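Local coordinates for protein CyaB (Pseudomonas aeruginosa, PDB 3R5G) that probably makes cyclic AMP from ATP as a membrane-bound adenylyl cyclase, represented here by its class III nucleotide cyclase catalytic domain, at residues 113-121 / 133-142; 82-90 / 190-198. All blocks are in the same frame, centred on the assembly; numbering follows the deposited sequence.

Contact 1 (113-121 / 133-142); sequences GINTGYCTV and TIIGREVNLA
T120 and I135 pair across two antiparallel strands, T120 N giving its hydrogen to I135 O and I135 N returning one to T120 O at 2.9 Å. Beta-branched residues suit these extended strands. V121 and I134 follow as a non-hydrogen-bonded pair, their side chains alongside each other, V121 CG1 pressing tightly on I134 CG2 at 3.4 Å; I134 continues onto V12, M63 and F65. On the other face, T120 and I135 meet L32 of the second subunit.

At G117, bare of a side chain, segment 113-121 turns a corner with G117 CA 3.9 Å from E138 CG. G136, at the N-cap of helix 137-148, has a backbone (phi 139°) that glycine allows, having no CB to jam against I135 O. The contact joins the hairpin 118-124/129-135 of the class III cyclase domain to this helix, where R137 N bonds E25 of the second subunit.

With CG anti to its backbone N (chi1 175°), N115 reaches the first turn of the helix. N115 ND2 spends one hydrogen on E138 OE1 at 2.9 Å, on the anti lone pair and almost straight (169°), and the other on E138 O at 3.0 Å. N115 OD1 turns to S157. Two waters link E138 to Y118, through E138 N and OE2.

Aliphatic groups pack beside the amide: L141 CD2 lies 3.6 Å from N115 OD1, and the methyl of A142 abuts N115 CB. C119 SG touches V139 CG2 at 3.7 Å.

The two E138 acceptors fix the rotation of the N115 amide, while its neutral donor probably helps hold the carboxylate in its charged form.

Contact 2 (82-90 / 190-198); sequences VSMGIAMRK and VVDSRRDLG
Segment 82-90, the middle of helix 74-100, is met within one subunit by the C-terminal tail of the catalytic domain, which runs on from strand 185-190 and folds through a type I beta turn from S193 to D196. The backbones come nearest at S83 and L197, whose CA atoms are 6.0 Å apart, and no direct backbone hydrogen bond joins them; waters bridge the two instead.

V82, I86 and V190 form the apolar part. V82 CG1 meets V190 CG2 at 3.6 Å, and the I86 and V190 side chains cross at about a right angle, I86 CD1 touching V190 CG1 at 3.7 Å. Branched aliphatic residues suit this buried side, which I154 and I168 extend.

R89 bends at chi3 (65°), bringing its guanidinium edge to the tail. R89 NH2 makes a salt bridge with D192 OD1 at 2.8 Å, approaching from above the carboxylate plane, and also bonds V190 O at 3.1 Å. R89 NH1 reaches G152 O, and a water ties R89 NE to I86 O and D192 OD2. K90 runs its extended chain alongside D192 in the opposite sense, K90 CE lying 3.5 Å from D192 OD2, and a water connects K90 NZ with D196 OD2. D196 OD2 also accepts from S193 N at 2.9 Å, bracing the turn.

Thus R89 clasps a carboxylate and a backbone carbonyl with one nitrogen, and its positive charge, with K90 close by, would probably favour an ionised D192.

In the fold
Following the chain, helix 74-100 supplies the first half of contact 2 and leads into strand 109-116. Contact 1 then closes a short loop: 113-121 turns from that strand into 118-124, and the hairpin with 129-135 leads into helix 137-148, whose first turns come back against 113-121. Only after strands 154-157, 170-176 and 185-190 does the tail return to helix 74-100, so contact 1 is nested inside the long loop closed by contact 2. Their centres are about 21 Å apart, yet they touch where I114 CD1 packs on V82 CG2 at 3.8 Å. Contact 1 joins the hairpin strands and lays helix 137-148 against strand 109-116, near the second subunit; contact 2 fastens the C-terminal tail to a helix.

Contact 1 (113-121 / 133-142)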
# COMPACT_ATOMS: atom_id res chain seq x y z
N GLY A 113 -6.12 10.86 4.41
CA GLY A 113 -4.95 11.51 4.94
C GLY A 113 -4.34 12.37 3.84
O GLY A 113 -4.28 11.83 2.71
N ILE A 114 -3.86 13.57 4.12
CA ILE A 114 -3.34 14.47 3.07
C ILE A 114 -2.13 15.12 3.64
O ILE A 114 -2.20 15.65 4.78
CB ILE A 114 -4.43 15.47 2.63
CG1 ILE A 114 -5.64 14.70 2.17
CG2 ILE A 114 -3.85 16.38 1.55
CD1 ILE A 114 -6.85 15.66 1.82
N ASN A 115 -1.05 15.21 2.87
CA ASN A 115 0.12 15.93 3.30
C ASN A 115 0.69 16.64 2.12
O ASN A 115 0.52 16.18 0.97
CB ASN A 115 1.15 14.90 3.85
CG ASN A 115 2.49 15.54 4.24
OD1 ASN A 115 2.51 16.56 4.96
ND2 ASN A 115 3.57 15.01 3.70
N THR A 116 1.44 17.68 2.30
CA THR A 116 2.09 18.46 1.24
C THR A 116 3.58 18.55 1.57
O THR A 116 3.96 18.75 2.69
CB THR A 116 1.55 19.85 1.27
OG1 THR A 116 0.12 19.84 1.10
CG2 THR A 116 2.22 20.82 0.19
N GLY A 117 4.41 18.31 0.58
CA GLY A 117 5.88 18.45 0.75
C GLY A 117 6.58 17.93 -0.49
O GLY A 117 5.94 17.53 -1.49
N TYR A 118 7.93 18.06 -0.47
CA TYR A 118 8.69 17.63 -1.64
C TYR A 118 8.77 16.18 -1.76
O TYR A 118 9.09 15.45 -0.82
CB TYR A 118 10.13 18.26 -1.52
CG TYR A 118 10.07 19.74 -1.86
CD1 TYR A 118 10.16 20.22 -3.21
CD2 TYR A 118 9.94 20.70 -0.88
CE1 TYR A 118 10.04 21.60 -3.53
CE2 TYR A 118 9.89 22.05 -1.21
CZ TYR A 118 9.93 22.48 -2.53
OH TYR A 118 9.85 23.85 -2.82
N CYS A 119 8.47 15.68 -2.97
CA CYS A 119 8.43 14.27 -3.29
C CYS A 119 9.24 13.98 -4.54
O CYS A 119 9.45 14.88 -5.29
CB CYS A 119 6.98 13.82 -3.62
SG CYS A 119 5.83 14.02 -2.22
N THR A 120 9.66 12.75 -4.73
CA THR A 120 10.36 12.35 -5.99
C THR A 120 9.35 11.69 -6.90
O THR A 120 8.64 10.71 -6.53
CB THR A 120 11.50 11.38 -5.68
OG1 THR A 120 12.38 11.97 -4.72
CG2 THR A 120 12.18 10.90 -6.97
N VAL A 121 9.28 12.18 -8.15
CA VAL A 121 8.29 11.64 -9.11
C VAL A 121 8.97 11.11 -10.36
O VAL A 121 9.89 11.75 -10.85
CB VAL A 121 7.31 12.69 -9.74
CG1 VAL A 121 5.95 11.99 -10.23
CG2 VAL A 121 7.15 13.84 -8.81
N THR A 133 4.96 7.38 -10.92
CA THR A 133 4.44 7.40 -9.51
C THR A 133 5.39 8.22 -8.66
O THR A 133 6.27 8.89 -9.18
CB THR A 133 4.21 5.98 -9.02
OG1 THR A 133 3.65 5.95 -7.67
CG2 THR A 133 5.52 5.18 -9.09
N ILE A 134 5.19 8.25 -7.33
CA ILE A 134 5.94 9.14 -6.45
C ILE A 134 6.37 8.34 -5.24
O ILE A 134 5.71 7.33 -4.85
CB ILE A 134 5.03 10.34 -5.97
CG1 ILE A 134 3.69 9.83 -5.36
CG2 ILE A 134 4.66 11.20 -7.24
CD1 ILE A 134 2.83 11.03 -4.65
N ILE A 135 7.49 8.79 -4.70
CA ILE A 135 8.05 8.20 -3.47
C ILE A 135 8.65 9.28 -2.58
O ILE A 135 8.98 10.40 -3.02
CB ILE A 135 9.11 7.15 -3.86
CG1 ILE A 135 10.30 7.81 -4.56
CG2 ILE A 135 8.58 6.02 -4.65
CD1 ILE A 135 11.51 6.78 -4.94
N GLY A 136 8.87 8.97 -1.28
CA GLY A 136 9.53 9.88 -0.40
C GLY A 136 8.85 9.90 0.95
O GLY A 136 7.70 9.35 1.12
N ARG A 137 9.57 10.40 1.94
CA ARG A 137 9.00 10.58 3.29
C ARG A 137 7.65 11.28 3.33
O ARG A 137 6.81 10.95 4.16
CB ARG A 137 10.04 11.29 4.17
CG ARG A 137 9.73 11.50 5.59
CD ARG A 137 11.04 12.12 6.27
NE ARG A 137 11.28 13.54 5.99
CZ ARG A 137 11.67 14.44 6.91
NH1 ARG A 137 11.83 14.07 8.20
NH2 ARG A 137 11.88 15.72 6.58
N GLU A 138 7.45 12.26 2.45
CA GLU A 138 6.24 13.08 2.44
C GLU A 138 5.10 12.28 1.86
O GLU A 138 3.93 12.43 2.26
CB GLU A 138 6.49 14.34 1.63
CG GLU A 138 7.58 15.31 2.22
CD GLU A 138 7.30 15.96 3.53
OE1 GLU A 138 6.26 15.86 4.11
OE2 GLU A 138 8.27 16.58 4.06
N VAL A 139 5.40 11.33 0.97
CA VAL A 139 4.39 10.42 0.54
C VAL A 139 3.98 9.45 1.70
O VAL A 139 2.79 9.20 1.95
CB VAL A 139 4.86 9.55 -0.67
CG1 VAL A 139 3.78 8.62 -1.12
CG2 VAL A 139 5.40 10.40 -1.79
N ASN A 140 4.97 8.93 2.41
CA ASN A 140 4.68 8.03 3.48
C ASN A 140 3.91 8.77 4.59
O ASN A 140 3.03 8.13 5.17
CB ASN A 140 5.99 7.56 4.11
CG ASN A 140 6.75 6.65 3.19
OD1 ASN A 140 6.27 6.31 2.08
ND2 ASN A 140 7.92 6.26 3.63
N LEU A 141 4.17 10.06 4.77
CA LEU A 141 3.44 10.82 5.88
C LEU A 141 1.95 10.91 5.53
O LEU A 141 1.09 10.72 6.34
CB LEU A 141 4.09 12.15 6.17
CG LEU A 141 3.33 12.99 7.23
CD1 LEU A 141 3.26 12.24 8.58
CD2 LEU A 141 4.02 14.32 7.36
N ALA A 142 1.58 11.10 4.24
CA ALA A 142 0.15 11.07 3.85
C ALA A 142 -0.49 9.74 4.16
O ALA A 142 -1.60 9.70 4.63
CB ALA A 142 -0.09 11.43 2.37
O HOH W 1 4.51 17.84 6.37
O HOH W 2 5.88 18.88 4.41
O HOH W 3 9.28 13.00 0.31
O HOH W 4 9.00 18.78 2.08
O HOH W 5 12.13 11.40 -2.29

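Contact 2 (82-90 / 190-198)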
# COMPACT_ATOMS: atom_id res chain seq x y z
N VAL A 82 -7.66 18.92 -0.98
CA VAL A 82 -8.59 18.81 0.20
C VAL A 82 -10.03 18.95 -0.23
O VAL A 82 -10.91 18.28 0.34
CB VAL A 82 -8.15 19.85 1.19
CG1 VAL A 82 -9.03 19.88 2.50
CG2 VAL A 82 -6.74 19.47 1.71
N SER A 83 -10.30 19.84 -1.20
CA SER A 83 -11.66 20.03 -1.72
C SER A 83 -12.11 18.76 -2.36
O SER A 83 -13.30 18.39 -2.22
CB SER A 83 -11.72 21.24 -2.70
OG SER A 83 -11.31 22.42 -2.02
N MET A 84 -11.23 18.03 -3.08
CA MET A 84 -11.58 16.73 -3.63
C MET A 84 -11.98 15.78 -2.50
O MET A 84 -13.02 15.07 -2.58
CB MET A 84 -10.37 16.27 -4.41
CG MET A 84 -10.57 14.88 -4.95
SD MET A 84 -9.09 14.02 -5.49
CE MET A 84 -8.40 13.76 -3.81
N GLY A 85 -11.21 15.79 -1.42
CA GLY A 85 -11.58 14.90 -0.31
C GLY A 85 -12.93 15.25 0.31
O GLY A 85 -13.69 14.31 0.60
N ILE A 86 -13.22 16.55 0.47
CA ILE A 86 -14.52 16.99 0.97
C ILE A 86 -15.64 16.43 0.08
O ILE A 86 -16.66 15.89 0.55
CB ILE A 86 -14.60 18.45 1.12
CG1 ILE A 86 -13.71 18.92 2.32
CG2 ILE A 86 -16.08 18.95 1.25
CD1 ILE A 86 -13.41 20.43 2.31
N ALA A 87 -15.40 16.58 -1.25
CA ALA A 87 -16.35 16.11 -2.18
C ALA A 87 -16.55 14.62 -2.17
O ALA A 87 -17.69 14.12 -2.37
CB ALA A 87 -15.91 16.61 -3.60
N MET A 88 -15.49 13.82 -2.02
CA MET A 88 -15.59 12.39 -1.93
C MET A 88 -16.36 11.99 -0.70
O MET A 88 -17.15 11.05 -0.77
CB MET A 88 -14.19 11.76 -1.92
CG MET A 88 -13.45 11.92 -3.26
SD MET A 88 -11.76 11.31 -3.07
CE MET A 88 -11.33 11.09 -4.81
N ARG A 89 -16.09 12.66 0.42
CA ARG A 89 -16.82 12.30 1.67
C ARG A 89 -18.31 12.60 1.47
O ARG A 89 -19.16 11.77 1.98
CB ARG A 89 -16.19 13.11 2.80
CG ARG A 89 -16.89 12.86 4.12
CD ARG A 89 -16.09 13.33 5.33
NE ARG A 89 -15.97 14.79 5.26
CZ ARG A 89 -15.18 15.51 6.11
NH1 ARG A 89 -14.51 14.82 7.07
NH2 ARG A 89 -15.09 16.82 6.04
N LYS A 90 -18.66 13.70 0.78
CA LYS A 90 -20.09 13.96 0.52
C LYS A 90 -20.64 12.91 -0.40
O LYS A 90 -21.78 12.44 -0.20
CB LYS A 90 -20.32 15.33 -0.09
CG LYS A 90 -20.06 16.51 0.77
CD LYS A 90 -20.21 17.79 0.02
CE LYS A 90 -19.87 18.96 0.94
NZ LYS A 90 -19.79 20.25 0.26
N VAL A 190 -10.37 18.31 8.68
CA VAL A 190 -11.01 19.22 7.77
C VAL A 190 -12.52 19.13 7.94
O VAL A 190 -13.10 18.03 8.03
CB VAL A 190 -10.61 18.78 6.30
CG1 VAL A 190 -11.44 19.62 5.33
CG2 VAL A 190 -9.21 19.12 6.04
N VAL A 191 -13.13 20.31 8.09
CA VAL A 191 -14.55 20.42 8.43
C VAL A 191 -15.25 21.14 7.27
O VAL A 191 -14.78 22.15 6.77
CB VAL A 191 -14.71 21.24 9.72
CG1 VAL A 191 -16.16 21.54 10.05
CG2 VAL A 191 -14.06 20.49 10.84
N ASP A 192 -16.35 20.59 6.83
CA ASP A 192 -17.06 21.19 5.70
C ASP A 192 -17.61 22.49 6.10
O ASP A 192 -18.05 22.70 7.26
CB ASP A 192 -18.25 20.28 5.41
CG ASP A 192 -17.81 18.99 4.70
OD1 ASP A 192 -16.60 18.72 4.60
OD2 ASP A 192 -18.70 18.26 4.20
N SER A 193 -17.64 23.43 5.20
CA SER A 193 -18.16 24.76 5.50
C SER A 193 -18.77 25.39 4.27
O SER A 193 -18.79 24.74 3.14
CB SER A 193 -17.09 25.69 6.13
OG SER A 193 -15.99 26.00 5.26
N ARG A 194 -19.25 26.64 4.48
CA ARG A 194 -20.16 27.14 3.46
C ARG A 194 -19.40 27.34 2.16
O ARG A 194 -20.02 27.13 1.09
CB ARG A 194 -20.98 28.43 3.88
CG ARG A 194 -22.44 28.13 4.48
CD ARG A 194 -22.29 27.76 5.96
NE ARG A 194 -20.96 28.27 6.27
CZ ARG A 194 -20.00 27.70 6.99
NH1 ARG A 194 -18.84 28.34 7.07
NH2 ARG A 194 -20.18 26.53 7.63
N ARG A 195 -18.13 27.68 2.19
CA ARG A 195 -17.44 28.15 0.99
C ARG A 195 -16.73 27.00 0.28
O ARG A 195 -15.94 27.27 -0.62
CB ARG A 195 -16.43 29.21 1.30
CG ARG A 195 -17.07 30.31 2.15
CD ARG A 195 -17.54 31.29 1.21
NE ARG A 195 -16.40 31.87 0.50
CZ ARG A 195 -16.40 32.30 -0.77
NH1 ARG A 195 -17.47 32.17 -1.62
NH2 ARG A 195 -15.27 32.80 -1.26
N ASP A 196 -17.09 25.77 0.56
CA ASP A 196 -16.37 24.70 -0.13
C ASP A 196 -16.51 24.68 -1.64
O ASP A 196 -17.58 24.95 -2.15
CB ASP A 196 -16.62 23.37 0.47
CG ASP A 196 -15.99 23.31 1.91
OD1 ASP A 196 -14.83 23.85 2.19
OD2 ASP A 196 -16.57 22.55 2.64
N LEU A 197 -15.43 24.29 -2.29
CA LEU A 197 -15.41 24.29 -3.77
C LEU A 197 -15.98 22.99 -4.30
O LEU A 197 -15.36 21.89 -4.07
CB LEU A 197 -13.94 24.39 -4.18
CG LEU A 197 -13.61 24.26 -5.68
CD1 LEU A 197 -14.25 25.53 -6.30
CD2 LEU A 197 -12.09 24.23 -5.66
N GLY A 198 -17.04 23.08 -5.10
CA GLY A 198 -17.44 21.88 -5.75
C GLY A 198 -18.33 22.05 -6.91
O GLY A 198 -18.78 20.98 -7.37
OXT GLY A 198 -18.72 23.17 -7.20
O HOH W 6 -15.25 20.45 -1.75
O HOH W 7 -13.31 23.59 -0.54
O HOH W 8 -17.50 16.22 3.23
O HOH W 9 -12.51 15.63 9.13
O HOH W 10 -19.08 21.75 2.18